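Side-chain contacts in histidine acid phosphatase (Bifidobacterium longum subsp. infantis, PDB 6RXD), which probably removes phosphate groups from inositol hexakisphosphate and other inositol polyphosphates, and from 2,3-bisphosphoglycerate, as a histidine acid phosphatase: residues A[14-19]-A[112-117]; A[89-94]-A[316-321]; A[274-279]-A[292-297]; A[282-285]-A[290-293]; A[306-311]-A[332-337]. One frame throughout, in Å; residues are numbered along the deposited sequence.

Interaction 1 (A[14-19]-A[112-117])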
# COMPACT_ATOMS: atom_id res chain seq x y z
N GLN A 14 -3.66 4.97 5.65
CA GLN A 14 -5.12 4.99 5.65
C GLN A 14 -5.70 3.56 5.66
O GLN A 14 -5.40 2.75 4.78
CB GLN A 14 -5.60 5.72 4.39
CG GLN A 14 -7.09 5.58 4.12
CD GLN A 14 -7.93 6.22 5.18
OE1 GLN A 14 -7.71 7.39 5.54
NE2 GLN A 14 -8.91 5.47 5.70
N PRO A 15 -6.53 3.25 6.66
CA PRO A 15 -7.14 1.91 6.59
C PRO A 15 -8.08 1.77 5.38
O PRO A 15 -8.77 2.71 4.99
CB PRO A 15 -7.94 1.83 7.89
CG PRO A 15 -7.17 2.73 8.84
CD PRO A 15 -6.77 3.89 7.97
N TYR A 16 -8.07 0.58 4.77
CA TYR A 16 -8.94 0.32 3.63
C TYR A 16 -10.38 0.65 3.94
O TYR A 16 -10.89 0.30 5.02
CB TYR A 16 -8.85 -1.15 3.24
CG TYR A 16 -9.49 -1.46 1.91
CD1 TYR A 16 -8.94 -0.97 0.74
CD2 TYR A 16 -10.63 -2.24 1.83
CE1 TYR A 16 -9.51 -1.26 -0.50
CE2 TYR A 16 -11.21 -2.55 0.61
CZ TYR A 16 -10.64 -2.06 -0.55
OH TYR A 16 -11.23 -2.36 -1.77
N VAL A 17 -11.04 1.32 3.00
CA VAL A 17 -12.46 1.62 3.13
C VAL A 17 -13.24 0.64 2.26
O VAL A 17 -13.26 0.76 1.04
CB VAL A 17 -12.77 3.06 2.72
CG1 VAL A 17 -14.26 3.34 2.88
CG2 VAL A 17 -11.95 4.03 3.55
N ALA A 18 -13.87 -0.35 2.90
CA ALA A 18 -14.63 -1.37 2.16
C ALA A 18 -15.88 -0.74 1.55
O ALA A 18 -16.43 0.21 2.10
CB ALA A 18 -15.01 -2.51 3.08
N PRO A 19 -16.31 -1.26 0.39
CA PRO A 19 -17.50 -0.66 -0.23
C PRO A 19 -18.75 -0.91 0.59
O PRO A 19 -18.89 -1.97 1.21
CB PRO A 19 -17.59 -1.39 -1.58
CG PRO A 19 -16.96 -2.75 -1.30
CD PRO A 19 -15.82 -2.43 -0.36
N GLY A 112 -11.65 -10.66 -0.37
CA GLY A 112 -11.81 -12.01 -0.90
C GLY A 112 -13.26 -12.49 -0.97
O GLY A 112 -13.67 -13.06 -1.98
N GLU A 113 -14.02 -12.26 0.10
CA GLU A 113 -15.46 -12.56 0.10
C GLU A 113 -16.13 -11.88 -1.09
O GLU A 113 -16.90 -12.51 -1.82
CB GLU A 113 -16.15 -12.00 1.34
CG GLU A 113 -15.82 -12.59 2.67
CD GLU A 113 -16.72 -12.02 3.75
OE1 GLU A 113 -16.73 -10.78 3.94
OE2 GLU A 113 -17.45 -12.80 4.40
N ARG A 114 -15.88 -10.58 -1.25
CA ARG A 114 -16.56 -9.82 -2.28
C ARG A 114 -16.05 -10.12 -3.69
O ARG A 114 -16.77 -9.94 -4.67
CB ARG A 114 -16.48 -8.31 -1.98
CG ARG A 114 -17.14 -7.93 -0.66
CD ARG A 114 -17.15 -6.42 -0.44
NE ARG A 114 -15.80 -5.89 -0.29
CZ ARG A 114 -15.15 -5.80 0.87
NH1 ARG A 114 -15.72 -6.21 2.00
NH2 ARG A 114 -13.92 -5.31 0.92
N ALA A 115 -14.81 -10.60 -3.79
CA ALA A 115 -14.31 -11.04 -5.09
C ALA A 115 -15.11 -12.25 -5.59
O ALA A 115 -15.47 -12.32 -6.77
CB ALA A 115 -12.81 -11.36 -5.03
N TYR A 116 -15.40 -13.20 -4.71
CA TYR A 116 -16.24 -14.31 -5.13
C TYR A 116 -17.64 -13.81 -5.47
O TYR A 116 -18.21 -14.18 -6.51
CB TYR A 116 -16.35 -15.41 -4.06
CG TYR A 116 -17.45 -16.38 -4.41
CD1 TYR A 116 -17.31 -17.26 -5.48
CD2 TYR A 116 -18.65 -16.38 -3.71
CE1 TYR A 116 -18.33 -18.14 -5.83
CE2 TYR A 116 -19.67 -17.26 -4.05
CZ TYR A 116 -19.51 -18.13 -5.11
OH TYR A 116 -20.52 -18.99 -5.45
N GLN A 117 -18.20 -12.98 -4.60
CA GLN A 117 -19.58 -12.54 -4.73
C GLN A 117 -19.83 -11.78 -6.03
O GLN A 117 -20.85 -12.00 -6.69
CB GLN A 117 -19.99 -11.72 -3.50
CG GLN A 117 -20.16 -12.58 -2.26
CD GLN A 117 -20.30 -11.79 -0.98
OE1 GLN A 117 -20.07 -10.59 -0.94
NE2 GLN A 117 -20.68 -12.48 0.10
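Arg114 meets three residues of the loop 14-19, and no hydrogen bond passes between the two segments. The first kind of contact is packing over a guanidinium face. Pro19 CD lies 3.5 Å from Arg114 NE. Ala18 CB covers the same face, 3.7 Å from Arg114 NH2. The second kind is at a ring edge. Arg114 NH2 sits in the plane of the Tyr16 ring, 3.9 Å from Tyr16 CE2. NH2 lies beside the ring, not over its face, so this is not a cation-pi stack, although the planes are only 13° apart. Arg114 leaves its helix in an extended run and turns at CD (chi3 -65°), which lays the flat group along the loop. The third kind is polar and shared: Arg114 NE forms a salt bridge with Glu474 OE2, while Tyr16 OH bonds to Glu474 OE1. Replacing Arg114 by a leucine would probably leave Glu474 without its charged mate and Pro19 and Ala18 without the flat surface they rest on. This surface contact joins the loop before helix 21-24 to helix 102-118, where Tyr16 also touches Gln107 and Ile111. Asn445, at the start of strand 445-453, bonds to Tyr16 OH as well.

Interaction 2 (A[89-94]-A[316-321]); sequences TAANVE and ADMHNE. With ZN (zinc ion), chain D.
Ala91 and Met318 make the apolar part of this contact. Ala91 CB lies 3.9 Å from Met318 CE, and the same methyl, Ala91 CB, meets Glu321 CB at 4.0 Å. The second kind of contact is a polar amide against a thioether. Asn92 and Met318 cross at about a right angle, and Asn92 ND2 comes within 3.4 Å of Met318 SD. The methyl goes with it: Met318 bends at its last torsion (chi3 72°), which brings CE back against the Asn92 amide and Ala91. Asn92 spends its hydrogen bonds on other residues, ND2 on Ile88 O and OD1 on Leu50 N. Cutting Asn92 back to an alanine is likely to leave Leu50 N without its acceptor and open a gap beside the Met318 sulfur. Glu321 turns its carboxylate away from the helix, and OE2 accepts from Gly102 N. Glu94, one turn on from Ala91, does not touch 316-321. It holds a zinc ion with both oxygens, OE2 at 2.3 Å and OE1 at 2.5 Å; a water and His326 also bind it. The chemistry is thus divided: the buried face of helix 75-95 packs by van der Waals contact with its polar groups bonded to third parties, while its exposed Glu94 serves the metal.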
# COMPACT_ATOMS: atom_id res chain seq x y z
N THR A 89 3.08 -0.16 22.43
CA THR A 89 4.19 -1.09 22.52
C THR A 89 3.69 -2.48 22.92
O THR A 89 4.05 -3.48 22.31
CB THR A 89 5.24 -0.57 23.50
OG1 THR A 89 5.82 0.62 22.95
CG2 THR A 89 6.35 -1.61 23.75
N ALA A 90 2.83 -2.52 23.94
CA ALA A 90 2.28 -3.80 24.38
C ALA A 90 1.48 -4.50 23.29
O ALA A 90 1.51 -5.72 23.17
CB ALA A 90 1.43 -3.61 25.64
N ALA A 91 0.75 -3.73 22.49
CA ALA A 91 -0.02 -4.30 21.39
C ALA A 91 0.91 -4.94 20.36
O ALA A 91 0.64 -6.02 19.82
CB ALA A 91 -0.89 -3.24 20.75
N ASN A 92 2.01 -4.26 20.07
CA ASN A 92 3.00 -4.78 19.14
C ASN A 92 3.78 -5.98 19.66
O ASN A 92 4.10 -6.90 18.90
CB ASN A 92 3.95 -3.67 18.71
CG ASN A 92 3.37 -2.81 17.63
OD1 ASN A 92 3.35 -3.21 16.46
ND2 ASN A 92 2.87 -1.63 18.00
N VAL A 93 4.08 -5.97 20.95
CA VAL A 93 4.80 -7.10 21.54
C VAL A 93 3.95 -8.36 21.43
O VAL A 93 4.43 -9.43 21.05
CB VAL A 93 5.18 -6.80 23.00
CG1 VAL A 93 5.56 -8.08 23.74
CG2 VAL A 93 6.33 -5.81 23.04
N GLU A 94 2.66 -8.21 21.69
CA GLU A 94 1.75 -9.35 21.61
C GLU A 94 1.57 -9.86 20.18
O GLU A 94 1.55 -11.06 19.94
CB GLU A 94 0.40 -8.99 22.20
CG GLU A 94 -0.59 -10.10 22.10
CD GLU A 94 -1.95 -9.68 22.54
OE1 GLU A 94 -2.56 -10.39 23.36
OE2 GLU A 94 -2.42 -8.62 22.05
N ALA A 316 -4.13 3.83 13.96
CA ALA A 316 -5.35 3.62 13.18
C ALA A 316 -5.37 2.22 12.57
O ALA A 316 -6.42 1.59 12.46
CB ALA A 316 -5.49 4.67 12.10
N ASP A 317 -4.20 1.75 12.15
CA ASP A 317 -4.06 0.43 11.54
C ASP A 317 -4.17 -0.65 12.60
O ASP A 317 -4.48 -1.80 12.28
CB ASP A 317 -2.71 0.32 10.83
CG ASP A 317 -2.62 1.21 9.62
OD1 ASP A 317 -1.55 1.24 8.98
OD2 ASP A 317 -3.64 1.87 9.29
N MET A 318 -3.91 -0.27 13.85
CA MET A 318 -3.96 -1.21 14.97
C MET A 318 -5.24 -1.06 15.77
O MET A 318 -5.28 -1.34 16.97
CB MET A 318 -2.74 -1.05 15.88
CG MET A 318 -1.42 -1.22 15.14
SD MET A 318 -0.01 -1.36 16.26
CE MET A 318 -0.27 -3.01 16.92
N HIS A 319 -6.29 -0.60 15.10
CA HIS A 319 -7.58 -0.41 15.75
C HIS A 319 -8.05 -1.64 16.52
O HIS A 319 -8.56 -1.52 17.64
CB HIS A 319 -8.62 -0.01 14.71
CG HIS A 319 -9.98 0.23 15.28
ND1 HIS A 319 -10.92 -0.77 15.42
CD2 HIS A 319 -10.57 1.36 15.74
CE1 HIS A 319 -12.02 -0.27 15.95
NE2 HIS A 319 -11.83 1.02 16.16
N ASN A 320 -7.88 -2.83 15.94
CA ASN A 320 -8.39 -4.03 16.60
C ASN A 320 -7.62 -4.38 17.86
O ASN A 320 -8.13 -5.07 18.73
CB ASN A 320 -8.38 -5.24 15.65
CG ASN A 320 -9.35 -5.08 14.49
OD1 ASN A 320 -9.68 -3.96 14.10
ND2 ASN A 320 -9.81 -6.20 13.94
N GLU A 321 -6.38 -3.91 17.95
CA GLU A 321 -5.53 -4.17 19.09
C GLU A 321 -5.67 -3.06 20.12
O GLU A 321 -5.07 -3.12 21.19
CB GLU A 321 -4.07 -4.27 18.64
CG GLU A 321 -3.76 -5.52 17.79
CD GLU A 321 -4.23 -5.40 16.35
OE1 GLU A 321 -4.31 -4.28 15.82
OE2 GLU A 321 -4.54 -6.45 15.74
ZN ZN D . -3.43 -8.13 24.02
O HOH W 1 -2.65 -8.33 26.31

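Interaction 3 (A[274-279]-A[292-297])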
# COMPACT_ATOMS: atom_id res chain seq x y z
N GLY A 274 24.34 3.74 25.87
CA GLY A 274 23.42 2.70 26.31
C GLY A 274 23.58 1.44 25.48
O GLY A 274 24.29 1.43 24.47
N GLY A 275 22.93 0.37 25.91
CA GLY A 275 23.04 -0.89 25.22
C GLY A 275 21.87 -1.13 24.29
O GLY A 275 20.91 -0.36 24.28
N LYS A 276 21.96 -2.19 23.50
CA LYS A 276 20.85 -2.61 22.65
C LYS A 276 19.62 -2.84 23.51
O LYS A 276 19.73 -3.43 24.58
CB LYS A 276 21.21 -3.91 21.96
CG LYS A 276 20.43 -4.10 20.69
CD LYS A 276 20.16 -5.55 20.38
CE LYS A 276 19.29 -5.60 19.15
NZ LYS A 276 18.45 -4.36 19.13
N ASN A 277 18.46 -2.38 23.05
CA ASN A 277 17.25 -2.49 23.86
C ASN A 277 16.22 -3.42 23.22
O ASN A 277 16.32 -3.76 22.05
CB ASN A 277 16.66 -1.09 24.09
CG ASN A 277 15.80 -1.02 25.34
OD1 ASN A 277 15.82 -1.92 26.17
ND2 ASN A 277 15.05 0.07 25.47
N CYS A 278 15.26 -3.84 24.03
CA CYS A 278 14.19 -4.71 23.58
C CYS A 278 12.89 -4.21 24.20
O CYS A 278 12.89 -3.77 25.34
CB CYS A 278 14.46 -6.15 24.03
SG CYS A 278 13.27 -7.38 23.47
N ALA A 279 11.79 -4.27 23.44
CA ALA A 279 10.49 -3.86 23.97
C ALA A 279 10.16 -4.64 25.24
O ALA A 279 10.43 -5.84 25.31
CB ALA A 279 9.43 -4.07 22.93
N GLY A 292 15.30 -2.73 18.59
CA GLY A 292 15.53 -1.74 17.55
C GLY A 292 16.99 -1.45 17.28
O GLY A 292 17.88 -1.92 18.00
N GLU A 293 17.25 -0.68 16.23
CA GLU A 293 18.62 -0.30 15.89
C GLU A 293 19.02 0.90 16.72
O GLU A 293 18.28 1.86 16.82
CB GLU A 293 18.71 0.04 14.40
CG GLU A 293 18.48 -1.15 13.50
CD GLU A 293 18.46 -0.75 12.05
OE1 GLU A 293 18.66 0.45 11.80
OE2 GLU A 293 18.26 -1.63 11.18
N VAL A 294 20.22 0.84 17.30
CA VAL A 294 20.63 1.86 18.26
C VAL A 294 20.90 3.22 17.64
O VAL A 294 20.90 4.22 18.33
CB VAL A 294 21.88 1.42 19.08
CG1 VAL A 294 21.61 0.11 19.79
CG2 VAL A 294 23.12 1.29 18.18
N SER A 295 21.14 3.27 16.33
CA SER A 295 21.48 4.53 15.68
C SER A 295 20.26 5.42 15.47
O SER A 295 20.39 6.61 15.20
CB SER A 295 22.16 4.28 14.33
OG SER A 295 23.48 3.83 14.52
N LYS A 296 19.07 4.82 15.55
CA LYS A 296 17.83 5.58 15.41
C LYS A 296 17.77 6.62 16.55
O LYS A 296 18.12 6.31 17.70
CB LYS A 296 16.62 4.66 15.48
CG LYS A 296 16.50 3.65 14.34
CD LYS A 296 16.42 4.32 12.97
CE LYS A 296 16.35 3.26 11.85
NZ LYS A 296 16.35 3.86 10.49
N LYS A 297 17.31 7.83 16.24
CA LYS A 297 17.43 8.93 17.19
C LYS A 297 16.39 10.03 17.05
O LYS A 297 15.75 10.18 16.00
CB LYS A 297 18.83 9.55 17.07
CG LYS A 297 19.15 10.13 15.70
CD LYS A 297 20.66 10.36 15.61
CE LYS A 297 21.19 10.31 14.20
NZ LYS A 297 22.68 10.34 14.22
O HOH W 2 18.04 -0.87 20.71
O HOH W 3 15.40 -0.91 20.82
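Gly292 O receives two polar partners. Lys276 NZ donates to it at 2.7 Å, tilted 29° from the carbonyl plane, and water 2 lies 2.9 Å from the same Gly292 O. The lysine bond is that of the conformer given; a second one is deposited. The chain bends at chi2 and is nearly eclipsed at its last torsion (chi4 -30°), so this placement looks strained and the bond is somewhat doubtful. Two waters also bridge the backbones. Water 2 lies between Asn277 N and Gly292 O, and accepts from Asn277 N at 2.8 Å. Water 3 sits beside the closer pair, Asn277 O and Gly292 N. It accepts from Gly292 N at 2.9 Å and makes a weak bond to Asn277 O. The apolar share is small: Val294 CG1 rests 4.0 Å from Lys276 CA. Asn277 turns its amide away from the glycine, and its OD1 takes a weak bond from Cys278 N. After Gly292 the chain makes a type I beta turn from Glu293 to Lys296. Both segments belong to the long irregular connection between the paired strands 264-265 and 297-298. Here two arms of it are bridged by water, next to the cysteine pair Cys278 and Cys291.

Interaction 4 (A[282-285]-A[290-293]); sequences ADAS and ACGE
Ala290 opens the second segment with a methyl-to-methyl contact: its CB points at Ala282 CB and stops 3.5 Å short of it. The backbone of Ala290 has another task, for its O accepts a hydrogen bond from Ala279 N. Ala290 is buried, and its side chain also touches Tyr97. Cys291 follows. Its SG lies beside the backbone N (chi1 -54°), anti to the carbonyl carbon, and that places Cys291 SG 3.5 Å from Ala284 CB. The contact is apolar, sulfur against methyl. Cys291 is also the partner of Cys278 in a disulfide known for this protein. In the conformer given here the two sulfurs are too far apart for a bond, and Cys278 has a second deposited conformer. Beyond Cys291 the chain leaves the 282-285 segment.

The facing segment has its own brace. Asp283 OD2 accepts from Ser285 OG at 2.7 Å and from Ser285 N at 3.0 Å. Both donors come from the same face of the carboxylate, the backbone N-H on the anti side. The bond to the amide two residues on makes this an Asx turn. It fixes the turn from Asp283 to Ser285, in which Ala284 is the middle residue. The whole is part of the irregular connection between strands 264-265 and 297-298, where two alanine methyls pack together and a third meets a cysteine sulfur, with the cysteine pair at their side.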
# COMPACT_ATOMS: atom_id res chain seq x y z
N ALA A 282 8.98 -8.52 25.55
CA ALA A 282 9.28 -9.21 24.31
C ALA A 282 10.41 -10.23 24.49
O ALA A 282 11.29 -10.05 25.32
CB ALA A 282 9.65 -8.21 23.22
N ASP A 283 10.36 -11.28 23.67
CA ASP A 283 11.40 -12.30 23.63
C ASP A 283 12.21 -12.05 22.37
O ASP A 283 11.73 -12.29 21.26
CB ASP A 283 10.75 -13.69 23.57
CG ASP A 283 11.77 -14.83 23.63
OD1 ASP A 283 11.40 -15.91 24.15
OD2 ASP A 283 12.92 -14.67 23.17
N ALA A 284 13.45 -11.59 22.55
CA ALA A 284 14.30 -11.20 21.42
C ALA A 284 14.55 -12.34 20.43
O ALA A 284 14.75 -12.09 19.24
CB ALA A 284 15.63 -10.65 21.94
N SER A 285 14.53 -13.58 20.92
CA SER A 285 14.82 -14.72 20.05
C SER A 285 13.63 -15.10 19.17
O SER A 285 13.80 -15.71 18.12
CB SER A 285 15.29 -15.93 20.87
OG SER A 285 14.21 -16.51 21.59
N ALA A 290 11.54 -6.68 17.84
CA ALA A 290 11.23 -6.01 19.10
C ALA A 290 12.48 -5.35 19.69
O ALA A 290 12.41 -4.63 20.69
CB ALA A 290 10.62 -6.97 20.09
N CYS A 291 13.62 -5.59 19.06
CA CYS A 291 14.87 -4.96 19.44
C CYS A 291 15.29 -4.03 18.31
O CYS A 291 15.61 -4.48 17.21
CB CYS A 291 15.93 -6.03 19.65
SG CYS A 291 15.45 -7.30 20.82
N GLY A 292 15.30 -2.73 18.59
CA GLY A 292 15.53 -1.74 17.55
C GLY A 292 16.99 -1.45 17.28
O GLY A 292 17.88 -1.92 18.00
N GLU A 293 17.25 -0.68 16.23
CA GLU A 293 18.62 -0.30 15.89
C GLU A 293 19.02 0.90 16.72
O GLU A 293 18.28 1.86 16.82
CB GLU A 293 18.71 0.04 14.40
CG GLU A 293 18.48 -1.15 13.50
CD GLU A 293 18.46 -0.75 12.05
OE1 GLU A 293 18.66 0.45 11.80
OE2 GLU A 293 18.26 -1.63 11.18

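Interaction 5 (A[306-311]-A[332-337])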
# COMPACT_ATOMS: atom_id res chain seq x y z
N MET A 306 7.40 13.93 14.16
CA MET A 306 7.17 12.96 13.10
C MET A 306 7.08 11.55 13.68
O MET A 306 6.33 10.73 13.17
CB MET A 306 8.25 13.04 12.01
CG MET A 306 8.16 14.30 11.12
SD MET A 306 6.61 14.45 10.19
CE MET A 306 6.50 12.81 9.50
N ASP A 307 7.83 11.27 14.74
CA ASP A 307 7.68 9.98 15.41
C ASP A 307 6.29 9.84 16.03
O ASP A 307 5.67 8.77 15.93
CB ASP A 307 8.77 9.76 16.47
CG ASP A 307 10.14 9.57 15.86
OD1 ASP A 307 10.23 9.55 14.62
OD2 ASP A 307 11.12 9.44 16.62
N LEU A 308 5.80 10.91 16.64
CA LEU A 308 4.47 10.90 17.25
C LEU A 308 3.40 10.74 16.17
O LEU A 308 2.43 9.99 16.34
CB LEU A 308 4.22 12.18 18.07
CG LEU A 308 2.92 12.22 18.89
CD1 LEU A 308 2.87 11.01 19.81
CD2 LEU A 308 2.86 13.51 19.70
N TYR A 309 3.58 11.44 15.04
CA TYR A 309 2.67 11.28 13.91
C TYR A 309 2.70 9.84 13.40
O TYR A 309 1.65 9.28 13.07
CB TYR A 309 3.02 12.26 12.79
CG TYR A 309 2.19 12.04 11.54
CD1 TYR A 309 0.86 12.41 11.50
CD2 TYR A 309 2.75 11.47 10.41
CE1 TYR A 309 0.10 12.20 10.34
CE2 TYR A 309 2.01 11.26 9.27
CZ TYR A 309 0.69 11.63 9.25
OH TYR A 309 -0.04 11.40 8.10
N ASN A 310 3.88 9.23 13.33
CA ASN A 310 3.94 7.83 12.89
C ASN A 310 3.18 6.89 13.83
O ASN A 310 2.62 5.89 13.38
CB ASN A 310 5.39 7.37 12.70
CG ASN A 310 5.90 7.65 11.29
OD1 ASN A 310 5.61 6.90 10.36
ND2 ASN A 310 6.65 8.73 11.13
N LEU A 311 3.16 7.20 15.12
CA LEU A 311 2.40 6.36 16.04
C LEU A 311 0.91 6.58 15.85
O LEU A 311 0.13 5.63 15.90
CB LEU A 311 2.81 6.63 17.50
CG LEU A 311 4.25 6.24 17.87
CD1 LEU A 311 4.44 6.43 19.37
CD2 LEU A 311 4.56 4.80 17.47
N GLN A 332 -5.98 11.89 20.21
CA GLN A 332 -6.24 13.05 21.06
C GLN A 332 -5.25 14.19 20.85
O GLN A 332 -5.54 15.33 21.22
CB GLN A 332 -6.20 12.66 22.53
CG GLN A 332 -4.78 12.49 23.02
CD GLN A 332 -4.72 12.06 24.45
OE1 GLN A 332 -4.76 12.89 25.36
NE2 GLN A 332 -4.63 10.75 24.67
N TYR A 333 -4.09 13.89 20.26
CA TYR A 333 -3.08 14.92 20.02
C TYR A 333 -3.26 15.57 18.66
O TYR A 333 -2.51 16.48 18.31
CB TYR A 333 -1.66 14.33 20.09
CG TYR A 333 -1.35 13.63 21.40
CD1 TYR A 333 -1.41 14.31 22.61
CD2 TYR A 333 -0.98 12.29 21.41
CE1 TYR A 333 -1.12 13.67 23.80
CE2 TYR A 333 -0.68 11.64 22.60
CZ TYR A 333 -0.77 12.34 23.79
OH TYR A 333 -0.48 11.71 24.99
N PHE A 334 -4.25 15.10 17.91
CA PHE A 334 -4.43 15.60 16.54
C PHE A 334 -5.85 16.10 16.28
O PHE A 334 -6.40 15.91 15.20
CB PHE A 334 -4.05 14.51 15.54
CG PHE A 334 -2.58 14.17 15.55
CD1 PHE A 334 -1.69 14.87 14.76
CD2 PHE A 334 -2.08 13.16 16.39
CE1 PHE A 334 -0.33 14.57 14.76
CE2 PHE A 334 -0.72 12.86 16.41
CZ PHE A 334 0.16 13.57 15.59
N GLN A 335 -6.42 16.76 17.29
CA GLN A 335 -7.80 17.26 17.25
C GLN A 335 -7.81 18.76 16.97
O GLN A 335 -6.85 19.46 17.28
CB GLN A 335 -8.50 17.00 18.58
CG GLN A 335 -8.63 15.52 18.94
CD GLN A 335 -9.49 14.77 17.95
OE1 GLN A 335 -10.67 15.07 17.78
NE2 GLN A 335 -8.90 13.78 17.28
N GLY A 336 -8.90 19.25 16.38
CA GLY A 336 -9.04 20.68 16.13
C GLY A 336 -7.91 21.24 15.30
O GLY A 336 -7.57 20.70 14.25
N ALA A 337 -7.30 22.32 15.79
CA ALA A 337 -6.23 22.98 15.06
C ALA A 337 -5.02 22.06 14.84
O ALA A 337 -4.25 22.25 13.89
CB ALA A 337 -5.81 24.26 15.78
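Tyr309 and Phe334 meet with side chains crossed at about a right angle. Phe334 CE1 comes to the edge of the Tyr309 ring, near its plane, 4.1 Å from Tyr309 CD1. The tip of the phenylalanine reaches farther, to the helix backbone, where Phe334 CZ lies 3.8 Å from Tyr309 CA. The tyrosine has CG anti to its own N (chi1 174°), which swings the ring aside and lets the phenylalanine approach that CA. Phe334 also stacks with Tyr312, one turn on along the same helix. The Tyr333 ring has Gln332 CG, in the conformer given, over the centre of one face, 3.7 Å above the plane. Leu308 CD1 approaches this ring obliquely, 4.4 Å from Tyr333 CD2. Leu308 also touches Phe334, with CG 4.5 Å from Phe334 CE2, so it faces both aromatic residues. The hydroxyls bond outside the contact, Tyr309 OH to Tyr9 O and Tyr333 OH to Asn84 ND2. Within the helix, Met306 O takes two donors from opposite faces of its plane, Asn310 N and Asn310 ND2. All four touching residues are buried. This is aromatic and aliphatic packing of helix 301-317 against the loop that leads to helix 339-357. The Phe334 side chain is about 5 Å from that of Asp341, which with Asp243 binds a zinc ion seen in another structure of this protein but absent from this chain.

In the fold
Interactions 2 and 5 are buried, and both use helix 301-317: interaction 5 sets Leu308 and Tyr309 of its middle against two rings of a loop; interaction 2 sets Met318, just past its end, against helix 75-95. Interaction 1 lies at the surface and relies on a charged, flat group. It touches interaction 2, since Pro15 packs on Ala316 and Asp317. Interactions 3 and 4 are partly buried and share Gly292 and Glu293. They belong to one irregular loop, nested inside the long span that interaction 2 closes. Interaction 3 is mostly polar and water-mediated, interaction 4 apolar. Ala279 and Ala282 bring this loop against Val93 of helix 75-95, the helix whose Glu94 binds zinc.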